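Local coordinates for B12-binding domain-containing protein (Kitasatospora setae, PDB 6WTE) that acts as TsrM, a cobalamin- and [4Fe-4S]-binding methyltransferase of the radical SAM superfamily that works by non-radical catalysis, at residues L218-Y229 against D266-S277; L303-F314 against A325-S334. All blocks are in the same frame, centred on the assembly; numbering follows the deposited sequence. Where two conformers were deposited one is given.

Contact 1: residues L218-Y229 against D266-S277. With SF4 (iron/sulfur cluster), chain C; EDO (1,2-ethanediol), chain G.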
loop_
_atom_site.group_PDB
_atom_site.type_symbol
_atom_site.label_atom_id
_atom_site.label_comp_id
_atom_site.label_asym_id
_atom_site.label_seq_id
_atom_site.Cartn_x
_atom_site.Cartn_y
_atom_site.Cartn_z
ATOM N N LEU A 218 -4.353 11.509 -7.032
ATOM C CA LEU A 218 -3.749 11.411 -8.350
ATOM C C LEU A 218 -4.270 10.192 -9.096
ATOM O O LEU A 218 -4.708 9.197 -8.502
ATOM C CB LEU A 218 -2.227 11.316 -8.248
ATOM C CG LEU A 218 -1.457 12.496 -7.659
ATOM C CD1 LEU A 218 -0.009 12.398 -8.100
ATOM C CD2 LEU A 218 -2.074 13.819 -8.079
ATOM N N GLY A 219 -4.206 10.277 -10.421
ATOM C CA GLY A 219 -4.432 9.093 -11.223
ATOM C C GLY A 219 -3.492 7.981 -10.795
ATOM O O GLY A 219 -2.350 8.221 -10.397
ATOM N N SER A 220 -3.996 6.761 -10.823
ATOM C CA SER A 220 -3.201 5.589 -10.505
ATOM C C SER A 220 -3.060 4.742 -11.760
ATOM O O SER A 220 -4.003 4.619 -12.547
ATOM C CB SER A 220 -3.861 4.782 -9.385
ATOM O OG SER A 220 -5.260 4.697 -9.614
ATOM N N ILE A 221 -1.883 4.164 -11.961
ATOM C CA ILE A 221 -1.683 3.265 -13.089
ATOM C C ILE A 221 -0.785 2.128 -12.638
ATOM O O ILE A 221 0.309 2.357 -12.114
ATOM C CB ILE A 221 -1.093 3.975 -14.324
ATOM C CG1 ILE A 221 -0.920 2.976 -15.470
ATOM C CG2 ILE A 221 0.221 4.679 -13.991
ATOM C CD1 ILE A 221 -2.245 2.442 -16.034
ATOM N N LEU A 222 -1.255 0.905 -12.839
ATOM C CA LEU A 222 -0.485 -0.293 -12.559
ATOM C C LEU A 222 0.205 -0.743 -13.838
ATOM O O LEU A 222 -0.424 -0.795 -14.898
ATOM C CB LEU A 222 -1.407 -1.396 -12.040
ATOM C CG LEU A 222 -0.741 -2.747 -11.806
ATOM C CD1 LEU A 222 0.235 -2.642 -10.650
ATOM C CD2 LEU A 222 -1.811 -3.802 -11.532
ATOM N N THR A 223 1.496 -1.057 -13.747
ATOM C CA THR A 223 2.194 -1.612 -14.901
ATOM C C THR A 223 2.582 -3.071 -14.721
ATOM O O THR A 223 2.687 -3.801 -15.712
ATOM C CB THR A 223 3.445 -0.779 -15.239
ATOM O OG1 THR A 223 4.585 -1.249 -14.503
ATOM C CG2 THR A 223 3.211 0.701 -14.926
ATOM N N LYS A 224 2.744 -3.525 -13.484
ATOM C CA LYS A 224 3.138 -4.902 -13.221
ATOM C C LYS A 224 2.846 -5.227 -11.764
ATOM O O LYS A 224 3.061 -4.391 -10.882
ATOM C CB LYS A 224 4.626 -5.119 -13.534
ATOM C CG LYS A 224 5.556 -4.182 -12.772
ATOM C CD LYS A 224 6.791 -3.829 -13.592
ATOM C CE LYS A 224 7.605 -2.742 -12.905
ATOM N NZ LYS A 224 8.659 -2.178 -13.798
ATOM N N ASN A 225 2.363 -6.436 -11.518
ATOM C CA ASN A 225 2.099 -6.869 -10.158
ATOM C C ASN A 225 3.291 -7.638 -9.599
ATOM O O ASN A 225 3.898 -8.451 -10.297
ATOM C CB ASN A 225 0.855 -7.752 -10.098
ATOM C CG ASN A 225 0.550 -8.212 -8.697
ATOM O OD1 ASN A 225 0.021 -7.447 -7.892
ATOM N ND2 ASN A 225 0.904 -9.458 -8.379
ATOM N N GLY A 226 3.597 -7.396 -8.334
ATOM C CA GLY A 226 4.489 -8.243 -7.568
ATOM C C GLY A 226 5.844 -7.595 -7.328
ATOM O O GLY A 226 6.169 -6.536 -7.859
ATOM N N CYS A 227 6.635 -8.269 -6.489
ATOM C CA CYS A 227 8.020 -7.888 -6.242
ATOM C C CYS A 227 8.831 -9.147 -6.009
ATOM O O CYS A 227 8.440 -9.988 -5.194
ATOM C CB CYS A 227 8.167 -6.961 -5.029
ATOM S SG CYS A 227 9.904 -6.406 -4.807
ATOM N N ALA A 228 9.961 -9.260 -6.699
ATOM C CA ALA A 228 10.808 -10.441 -6.591
ATOM C C ALA A 228 11.873 -10.333 -5.509
ATOM O O ALA A 228 12.583 -11.315 -5.272
ATOM C CB ALA A 228 11.474 -10.740 -7.939
ATOM N N TYR A 229 12.005 -9.189 -4.843
ATOM C CA TYR A 229 12.969 -9.081 -3.752
ATOM C C TYR A 229 12.326 -9.601 -2.460
ATOM O O TYR A 229 11.240 -10.187 -2.470
ATOM C CB TYR A 229 13.489 -7.650 -3.638
ATOM C CG TYR A 229 14.454 -7.277 -4.753
ATOM C CD1 TYR A 229 14.935 -8.239 -5.631
ATOM C CD2 TYR A 229 14.881 -5.967 -4.922
ATOM C CE1 TYR A 229 15.815 -7.909 -6.649
ATOM C CE2 TYR A 229 15.760 -5.625 -5.936
ATOM C CZ TYR A 229 16.222 -6.598 -6.796
ATOM O OH TYR A 229 17.097 -6.268 -7.806
ATOM N N ASP A 266 -2.006 14.070 -13.816
ATOM C CA ASP A 266 -1.049 13.551 -12.843
ATOM C C ASP A 266 -1.369 12.093 -12.544
ATOM O O ASP A 266 -2.444 11.780 -12.020
ATOM C CB ASP A 266 -1.089 14.379 -11.559
ATOM C CG ASP A 266 -0.591 15.793 -11.761
ATOM O OD1 ASP A 266 0.640 15.990 -11.790
ATOM O OD2 ASP A 266 -1.433 16.703 -11.915
ATOM N N GLN A 267 -0.440 11.200 -12.866
ATOM C CA GLN A 267 -0.646 9.773 -12.668
ATOM C C GLN A 267 0.511 9.204 -11.871
ATOM O O GLN A 267 1.674 9.532 -12.121
ATOM C CB GLN A 267 -0.795 9.045 -14.008
ATOM C CG GLN A 267 -1.932 9.621 -14.851
ATOM C CD GLN A 267 -2.067 8.969 -16.213
ATOM O OE1 GLN A 267 -1.454 7.942 -16.481
ATOM N NE2 GLN A 267 -2.879 9.573 -17.082
ATOM N N HIS A 268 0.177 8.374 -10.893
ATOM C CA HIS A 268 1.154 7.765 -10.004
ATOM C C HIS A 268 1.215 6.273 -10.301
ATOM O O HIS A 268 0.176 5.605 -10.324
ATOM C CB HIS A 268 0.763 8.022 -8.546
ATOM C CG HIS A 268 1.872 7.802 -7.567
ATOM N ND1 HIS A 268 2.285 6.546 -7.176
ATOM C CD2 HIS A 268 2.657 8.680 -6.899
ATOM C CE1 HIS A 268 3.275 6.660 -6.310
ATOM N NE2 HIS A 268 3.523 7.943 -6.125
ATOM N N THR A 269 2.422 5.752 -10.548
ATOM C CA THR A 269 2.564 4.314 -10.753
ATOM C C THR A 269 2.230 3.586 -9.456
ATOM O O THR A 269 2.574 4.049 -8.366
ATOM C CB THR A 269 3.984 3.948 -11.207
ATOM O OG1 THR A 269 4.940 4.414 -10.246
ATOM C CG2 THR A 269 4.290 4.565 -12.557
ATOM N N THR A 270 1.527 2.456 -9.570
ATOM C CA THR A 270 1.149 1.678 -8.393
ATOM C C THR A 270 1.830 0.315 -8.351
ATOM O O THR A 270 1.330 -0.611 -7.701
ATOM C CB THR A 270 -0.366 1.506 -8.317
ATOM O OG1 THR A 270 -0.814 0.768 -9.460
ATOM C CG2 THR A 270 -1.041 2.861 -8.271
ATOM N N ASP A 271 2.936 0.165 -9.065
ATOM C CA ASP A 271 3.797 -0.992 -8.899
ATOM C C ASP A 271 4.385 -1.006 -7.493
ATOM O O ASP A 271 4.422 0.010 -6.797
ATOM C CB ASP A 271 4.932 -0.952 -9.923
ATOM C CG ASP A 271 4.425 -0.856 -11.344
ATOM O OD1 ASP A 271 3.217 -1.078 -11.565
ATOM O OD2 ASP A 271 5.228 -0.538 -12.241
ATOM N N SER A 272 4.891 -2.173 -7.092
ATOM C CA SER A 272 5.705 -2.221 -5.883
ATOM C C SER A 272 6.930 -1.324 -6.034
ATOM O O SER A 272 7.228 -0.502 -5.159
ATOM C CB SER A 272 6.107 -3.663 -5.579
ATOM O OG SER A 272 4.983 -4.416 -5.148
ATOM N N GLU A 273 7.645 -1.462 -7.150
ATOM C CA GLU A 273 8.792 -0.608 -7.465
ATOM C C GLU A 273 8.820 -0.437 -8.975
ATOM O O GLU A 273 8.946 -1.430 -9.696
ATOM C CB GLU A 273 10.116 -1.223 -6.981
ATOM C CG GLU A 273 10.125 -1.715 -5.540
ATOM C CD GLU A 273 10.196 -0.588 -4.534
ATOM O OE1 GLU A 273 10.411 0.572 -4.949
ATOM O OE2 GLU A 273 10.059 -0.863 -3.324
ATOM N N PHE A 274 8.729 0.805 -9.460
ATOM C CA PHE A 274 8.591 0.997 -10.903
ATOM C C PHE A 274 9.834 0.534 -11.660
ATOM O O PHE A 274 9.715 -0.037 -12.750
ATOM C CB PHE A 274 8.283 2.461 -11.232
ATOM C CG PHE A 274 8.137 2.734 -12.714
ATOM C CD1 PHE A 274 7.211 2.045 -13.474
ATOM C CD2 PHE A 274 8.933 3.683 -13.340
ATOM C CE1 PHE A 274 7.072 2.294 -14.837
ATOM C CE2 PHE A 274 8.804 3.938 -14.698
ATOM C CZ PHE A 274 7.873 3.244 -15.448
ATOM N N ASN A 275 11.033 0.752 -11.105
ATOM C CA ASN A 275 12.260 0.456 -11.838
ATOM C C ASN A 275 12.802 -0.951 -11.592
ATOM O O ASN A 275 13.856 -1.292 -12.136
ATOM C CB ASN A 275 13.357 1.490 -11.511
ATOM C CG ASN A 275 13.778 1.465 -10.047
ATOM O OD1 ASN A 275 12.975 1.176 -9.156
ATOM N ND2 ASN A 275 15.042 1.784 -9.792
ATOM N N LEU A 276 12.139 -1.773 -10.785
ATOM C CA LEU A 276 12.459 -3.191 -10.808
ATOM C C LEU A 276 11.699 -3.825 -11.963
ATOM O O LEU A 276 10.673 -3.305 -12.404
ATOM C CB LEU A 276 12.128 -3.855 -9.470
ATOM C CG LEU A 276 12.922 -3.289 -8.284
ATOM C CD1 LEU A 276 12.674 -4.102 -7.016
ATOM C CD2 LEU A 276 14.428 -3.229 -8.585
ATOM N N SER A 277 12.226 -4.929 -12.484
ATOM C CA SER A 277 11.835 -5.406 -13.809
ATOM C C SER A 277 11.994 -4.259 -14.814
ATOM O O SER A 277 11.032 -3.734 -15.379
ATOM C CB SER A 277 10.405 -5.963 -13.795
ATOM O OG SER A 277 10.169 -6.832 -14.890
HETATM FE FE1 SF4 C . 11.892 -4.370 -1.066
HETATM FE FE2 SF4 C . 10.121 -5.177 -3.004
HETATM FE FE3 SF4 C . 10.331 -2.538 -2.418
HETATM FE FE4 SF4 C . 9.202 -4.219 -0.628
HETATM S S1 SF4 C . 8.391 -3.709 -2.692
HETATM S S2 SF4 C . 10.738 -2.600 -0.184
HETATM S S3 SF4 C . 10.421 -6.123 -0.953
HETATM S S4 SF4 C . 11.981 -3.870 -3.279
HETATM C C1 EDO G . 15.961 -5.096 -12.481
HETATM O O1 EDO G . 15.144 -5.517 -13.578
HETATM C C2 EDO G . 15.784 -6.085 -11.331
HETATM O O2 EDO G . 14.394 -6.170 -10.980
HETATM O O HOH W 1 5.127 -4.388 -9.013
HETATM O O HOH W 2 2.928 -5.270 -6.649
HETATM O O HOH W 3 7.729 -3.650 -9.039
#
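Lys224, at the start of the short strand 224-225, reaches into the turn that follows strand 266-269. In the conformer described here, one of two, its CG lies between the backbone N and the carbonyl carbon (chi1 57°), which sends the chain across the Asp271 carboxylate. CB carries CG to 3.7 Å from Asp271 OD2. CD runs on past that oxygen, and CE lies between it and Leu276 O. NZ ends among backbone carbonyls: it bonds Phe274 O at 2.6 Å and Leu276 O at 2.7 Å, the latter nearly along the C=O axis. The ammonium thus ties together carbonyls of the type I turn Glu273-Leu276, with a weak third bond to Ser277 O, just before helix 278-294.

The Asp271 carboxylate also grips the backbone at Thr223 and Lys224. OD1 takes Thr223 N on its syn lone pair and Lys224 N from above the carboxylate plane. OD2 meets Thr223 OG1 at a very short 2.5 Å. Replacing Asp271 with alanine would probably leave both of these backbone N-H groups without their acceptor and let the Thr223 hydroxyl turn.

Strands 219-221 and 266-269 pair in parallel, with His268 N bonded to Gly219 O. Water 2 links Gly226 N to Ser272 OG, which also bonds Glu236. Beyond it, Cys227 SG binds FE2 of the cluster at 2.2 Å, and Glu273 OE2 binds FE3 at 1.9 Å. Leu276 CD1 packs on Tyr229 CD2 beside the cluster. This is the first parallel strand pair of the radical SAM barrel, and its loops carry the [4Fe-4S] site, where a glutamate joins the cysteine ligands Cys227, Cys231 and Cys234.

Contact 2: residues L303-F314 against A325-S334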
loop_
_atom_site.group_PDB
_atom_site.type_symbol
_atom_site.label_atom_id
_atom_site.label_comp_id
_atom_site.label_asym_id
_atom_site.label_seq_id
_atom_site.Cartn_x
_atom_site.Cartn_y
_atom_site.Cartn_z
ATOM N N LEU A 303 0.859 14.529 -19.850
ATOM C CA LEU A 303 1.058 13.602 -18.739
ATOM C C LEU A 303 2.073 14.143 -17.740
ATOM O O LEU A 303 3.095 14.720 -18.114
ATOM C CB LEU A 303 1.527 12.246 -19.267
ATOM C CG LEU A 303 1.984 11.219 -18.226
ATOM C CD1 LEU A 303 0.799 10.741 -17.391
ATOM C CD2 LEU A 303 2.688 10.045 -18.901
ATOM N N ARG A 304 1.773 13.973 -16.459
ATOM C CA ARG A 304 2.700 14.302 -15.381
ATOM C C ARG A 304 2.828 13.038 -14.539
ATOM O O ARG A 304 1.938 12.731 -13.743
ATOM C CB ARG A 304 2.205 15.499 -14.575
ATOM C CG ARG A 304 2.054 16.758 -15.431
ATOM C CD ARG A 304 1.714 17.991 -14.610
ATOM N NE ARG A 304 0.347 17.979 -14.088
ATOM C CZ ARG A 304 -0.696 18.565 -14.673
ATOM N NH1 ARG A 304 -0.548 19.215 -15.818
ATOM N NH2 ARG A 304 -1.895 18.500 -14.108
ATOM N N LEU A 305 3.918 12.300 -14.735
ATOM C CA LEU A 305 4.075 10.963 -14.172
ATOM C C LEU A 305 4.853 11.029 -12.867
ATOM O O LEU A 305 5.899 11.685 -12.788
ATOM C CB LEU A 305 4.793 10.041 -15.159
ATOM C CG LEU A 305 4.892 8.565 -14.777
ATOM C CD1 LEU A 305 3.505 7.954 -14.674
ATOM C CD2 LEU A 305 5.727 7.838 -15.821
ATOM N N TRP A 306 4.359 10.321 -11.857
ATOM C CA TRP A 306 4.990 10.265 -10.545
ATOM C C TRP A 306 5.275 8.804 -10.242
ATOM O O TRP A 306 4.359 7.979 -10.264
ATOM C CB TRP A 306 4.089 10.895 -9.481
ATOM C CG TRP A 306 3.715 12.315 -9.828
ATOM C CD1 TRP A 306 2.668 12.722 -10.608
ATOM C CD2 TRP A 306 4.403 13.503 -9.426
ATOM N NE1 TRP A 306 2.663 14.095 -10.713
ATOM C CE2 TRP A 306 3.723 14.596 -10.000
ATOM C CE3 TRP A 306 5.536 13.750 -8.644
ATOM C CZ2 TRP A 306 4.129 15.914 -9.801
ATOM C CZ3 TRP A 306 5.938 15.062 -8.453
ATOM C CH2 TRP A 306 5.235 16.126 -9.027
ATOM N N VAL A 307 6.542 8.479 -9.993
ATOM C CA VAL A 307 6.945 7.083 -9.864
ATOM C C VAL A 307 7.624 6.861 -8.517
ATOM O O VAL A 307 8.099 7.792 -7.863
ATOM C CB VAL A 307 7.870 6.629 -11.021
ATOM C CG1 VAL A 307 7.186 6.844 -12.370
ATOM C CG2 VAL A 307 9.228 7.367 -10.982
ATOM N N TYR A 308 7.633 5.596 -8.096
ATOM C CA TYR A 308 8.298 5.153 -6.877
ATOM C C TYR A 308 9.333 4.110 -7.266
ATOM O O TYR A 308 9.016 3.166 -7.998
ATOM C CB TYR A 308 7.308 4.560 -5.862
ATOM C CG TYR A 308 7.949 4.328 -4.510
ATOM C CD1 TYR A 308 8.633 3.151 -4.229
ATOM C CD2 TYR A 308 7.890 5.303 -3.522
ATOM C CE1 TYR A 308 9.235 2.949 -3.000
ATOM C CE2 TYR A 308 8.482 5.109 -2.294
ATOM C CZ TYR A 308 9.154 3.934 -2.039
ATOM O OH TYR A 308 9.743 3.741 -0.812
ATOM N N CYS A 309 10.562 4.276 -6.769
ATOM C CA CYS A 309 11.695 3.504 -7.254
ATOM C C CYS A 309 12.564 3.047 -6.097
ATOM O O CYS A 309 12.523 3.602 -4.997
ATOM C CB CYS A 309 12.588 4.314 -8.210
ATOM S SG CYS A 309 11.882 4.683 -9.812
ATOM N N GLN A 310 13.364 2.040 -6.375
ATOM C CA GLN A 310 14.523 1.699 -5.568
ATOM C C GLN A 310 15.747 2.401 -6.134
ATOM O O GLN A 310 15.721 2.893 -7.269
ATOM C CB GLN A 310 14.734 0.185 -5.549
ATOM C CG GLN A 310 13.696 -0.556 -4.716
ATOM C CD GLN A 310 13.776 -0.185 -3.252
ATOM O OE1 GLN A 310 14.746 -0.521 -2.571
ATOM N NE2 GLN A 310 12.774 0.543 -2.765
ATOM N N PRO A 311 16.825 2.514 -5.352
ATOM C CA PRO A 311 18.004 3.236 -5.855
ATOM C C PRO A 311 18.623 2.627 -7.098
ATOM O O PRO A 311 19.285 3.343 -7.857
ATOM C CB PRO A 311 18.975 3.189 -4.668
ATOM C CG PRO A 311 18.100 3.082 -3.479
ATOM C CD PRO A 311 16.935 2.223 -3.912
ATOM N N SER A 312 18.454 1.328 -7.322
ATOM C CA SER A 312 19.058 0.648 -8.452
ATOM C C SER A 312 18.050 -0.349 -9.002
ATOM O O SER A 312 17.344 -1.006 -8.223
ATOM C CB SER A 312 20.351 -0.078 -8.045
ATOM O OG SER A 312 20.910 -0.784 -9.140
ATOM N N PRO A 313 17.953 -0.493 -10.335
ATOM C CA PRO A 313 18.729 0.217 -11.353
ATOM C C PRO A 313 18.099 1.546 -11.738
ATOM O O PRO A 313 16.892 1.609 -11.986
ATOM C CB PRO A 313 18.708 -0.750 -12.534
ATOM C CG PRO A 313 17.383 -1.462 -12.406
ATOM C CD PRO A 313 17.038 -1.488 -10.928
ATOM N N PHE A 314 18.915 2.602 -11.803
ATOM C CA PHE A 314 18.428 3.927 -12.195
ATOM C C PHE A 314 19.578 4.586 -12.954
ATOM O O PHE A 314 20.413 5.266 -12.354
ATOM C CB PHE A 314 18.005 4.760 -10.988
ATOM C CG PHE A 314 17.143 5.955 -11.336
ATOM C CD1 PHE A 314 17.693 7.088 -11.927
ATOM C CD2 PHE A 314 15.786 5.950 -11.055
ATOM C CE1 PHE A 314 16.903 8.181 -12.238
ATOM C CE2 PHE A 314 14.990 7.036 -11.362
ATOM C CZ PHE A 314 15.541 8.153 -11.961
ATOM N N ALA A 325 9.050 11.082 -21.211
ATOM C CA ALA A 325 7.690 10.576 -21.042
ATOM C C ALA A 325 6.791 11.512 -20.246
ATOM O O ALA A 325 5.568 11.336 -20.267
ATOM C CB ALA A 325 7.723 9.204 -20.356
ATOM N N GLY A 326 7.351 12.481 -19.539
ATOM C CA GLY A 326 6.579 13.373 -18.705
ATOM C C GLY A 326 6.714 13.151 -17.208
ATOM O O GLY A 326 5.852 13.621 -16.449
ATOM N N CYS A 327 7.749 12.453 -16.761
ATOM C CA CYS A 327 7.955 12.271 -15.334
ATOM C C CYS A 327 8.253 13.607 -14.665
ATOM O O CYS A 327 9.125 14.362 -15.110
ATOM C CB CYS A 327 9.096 11.289 -15.097
ATOM S SG CYS A 327 9.409 10.923 -13.375
ATOM N N ARG A 328 7.516 13.900 -13.596
ATOM C CA ARG A 328 7.739 15.095 -12.797
ATOM C C ARG A 328 8.418 14.810 -11.466
ATOM O O ARG A 328 9.018 15.727 -10.890
ATOM C CB ARG A 328 6.410 15.815 -12.525
ATOM C CG ARG A 328 5.775 16.470 -13.736
ATOM C CD ARG A 328 6.657 17.589 -14.275
ATOM N NE ARG A 328 6.033 18.270 -15.406
ATOM C CZ ARG A 328 5.441 19.456 -15.327
ATOM N NH1 ARG A 328 5.396 20.105 -14.169
ATOM N NH2 ARG A 328 4.900 20.000 -16.411
ATOM N N GLY A 329 8.330 13.582 -10.955
ATOM C CA GLY A 329 8.898 13.286 -9.654
ATOM C C GLY A 329 9.228 11.823 -9.492
ATOM O O GLY A 329 8.534 10.947 -10.021
ATOM N N VAL A 330 10.294 11.560 -8.737
ATOM C CA VAL A 330 10.709 10.213 -8.360
ATOM C C VAL A 330 10.809 10.159 -6.843
ATOM O O VAL A 330 11.472 11.000 -6.225
ATOM C CB VAL A 330 12.055 9.822 -9.004
ATOM C CG1 VAL A 330 12.551 8.476 -8.457
ATOM C CG2 VAL A 330 11.923 9.769 -10.522
ATOM N N ASN A 331 10.142 9.178 -6.254
ATOM C CA ASN A 331 10.245 8.866 -4.838
ATOM C C ASN A 331 11.072 7.593 -4.724
ATOM O O ASN A 331 10.765 6.597 -5.387
ATOM C CB ASN A 331 8.847 8.679 -4.231
ATOM C CG ASN A 331 8.845 8.752 -2.714
ATOM O OD1 ASN A 331 9.872 8.573 -2.065
ATOM N ND2 ASN A 331 7.679 9.014 -2.144
ATOM N N VAL A 332 12.145 7.631 -3.931
ATOM C CA VAL A 332 13.073 6.508 -3.838
ATOM C C VAL A 332 13.142 6.005 -2.398
ATOM O O VAL A 332 13.353 6.789 -1.462
ATOM C CB VAL A 332 14.477 6.868 -4.360
ATOM C CG1 VAL A 332 15.061 8.055 -3.607
ATOM C CG2 VAL A 332 15.386 5.644 -4.235
ATOM N N GLY A 333 12.965 4.694 -2.227
ATOM C CA GLY A 333 13.100 4.054 -0.928
ATOM C C GLY A 333 14.537 3.681 -0.610
ATOM O O GLY A 333 14.881 2.499 -0.506
ATOM N N SER A 334 15.392 4.693 -0.471
ATOM C CA SER A 334 16.789 4.439 -0.133
ATOM C C SER A 334 16.914 3.820 1.255
ATOM O O SER A 334 17.766 2.952 1.482
ATOM C CB SER A 334 17.586 5.741 -0.225
ATOM O OG SER A 334 17.387 6.370 -1.483
HETATM O O HOH W 4 5.188 16.694 -17.133
#
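Trp306 and Arg328 meet over a ring face. Arg328 CB sits 3.8 Å from the centroid of the six-membered ring, 21° off its normal, in a CH-pi contact. Trp306 CG stands anti to the carbonyl carbon (chi1 -56°), which swings the indole over the neighbouring strand. Its CE3 comes to 3.5 Å from Gly329 CA, too close to admit a CB there. The Arg328 chain bends at CB-CG, and its guanidinium lies with one face over Arg304 CD. Water 4 joins Arg328 NE to Leu303 O.

Tyr308 CG stands anti to the backbone N, which brings the ring toward strand 327-335. Asn331 O lies over one ring face, 3.6 Å above the plane. The Asn331 amide crosses it obliquely, the two planes 54° apart. The Tyr308 OH reaches Gly333 CA at 3.4 Å, where again a side chain would clash. On the other sheet face, Val307 CG2 touches Val330 CG2 at 3.6 Å. Val330 CG1 meets Cys309 SG and Phe314 CE2.

The strands run parallel, and a beta bulge shifts the register between Leu305 and Trp306. Gly326 ends helix 316-325 with a Schellman motif, and its O accepts from Leu305 N.

The contact closes the beta-alpha-beta unit of strand 304-309, helix 316-325 and strand 327-335. Strand 266-269 flanks it on one edge, strand 373-380 on the other. Phe314 packs on helix 357-369, and Leu303 and Ala325 on helix 278-294.

How the contacts relate
The two contacts lie in series along the chain, contact 1 closing before contact 2 opens. Their centres are about 10 Å apart. Both belong to the parallel part of one curled sheet in the radical SAM core. Strands 219-221, 266-269, 304-309 and 327-335 stand side by side in that order, and the middle two join the contacts. Gln267 O and Trp306 N lie 2.8 Å apart, as do Phe274 N and Tyr308 O, both probable hydrogen bonds. Asp266 holds Arg304 and Trp306. At the cluster end, Gln310 of contact 2, whose amide is bonded to Tyr354, makes a weak hydrogen bond to Glu273 of contact 1. Both contacts supply residues to the iron-sulfur pocket.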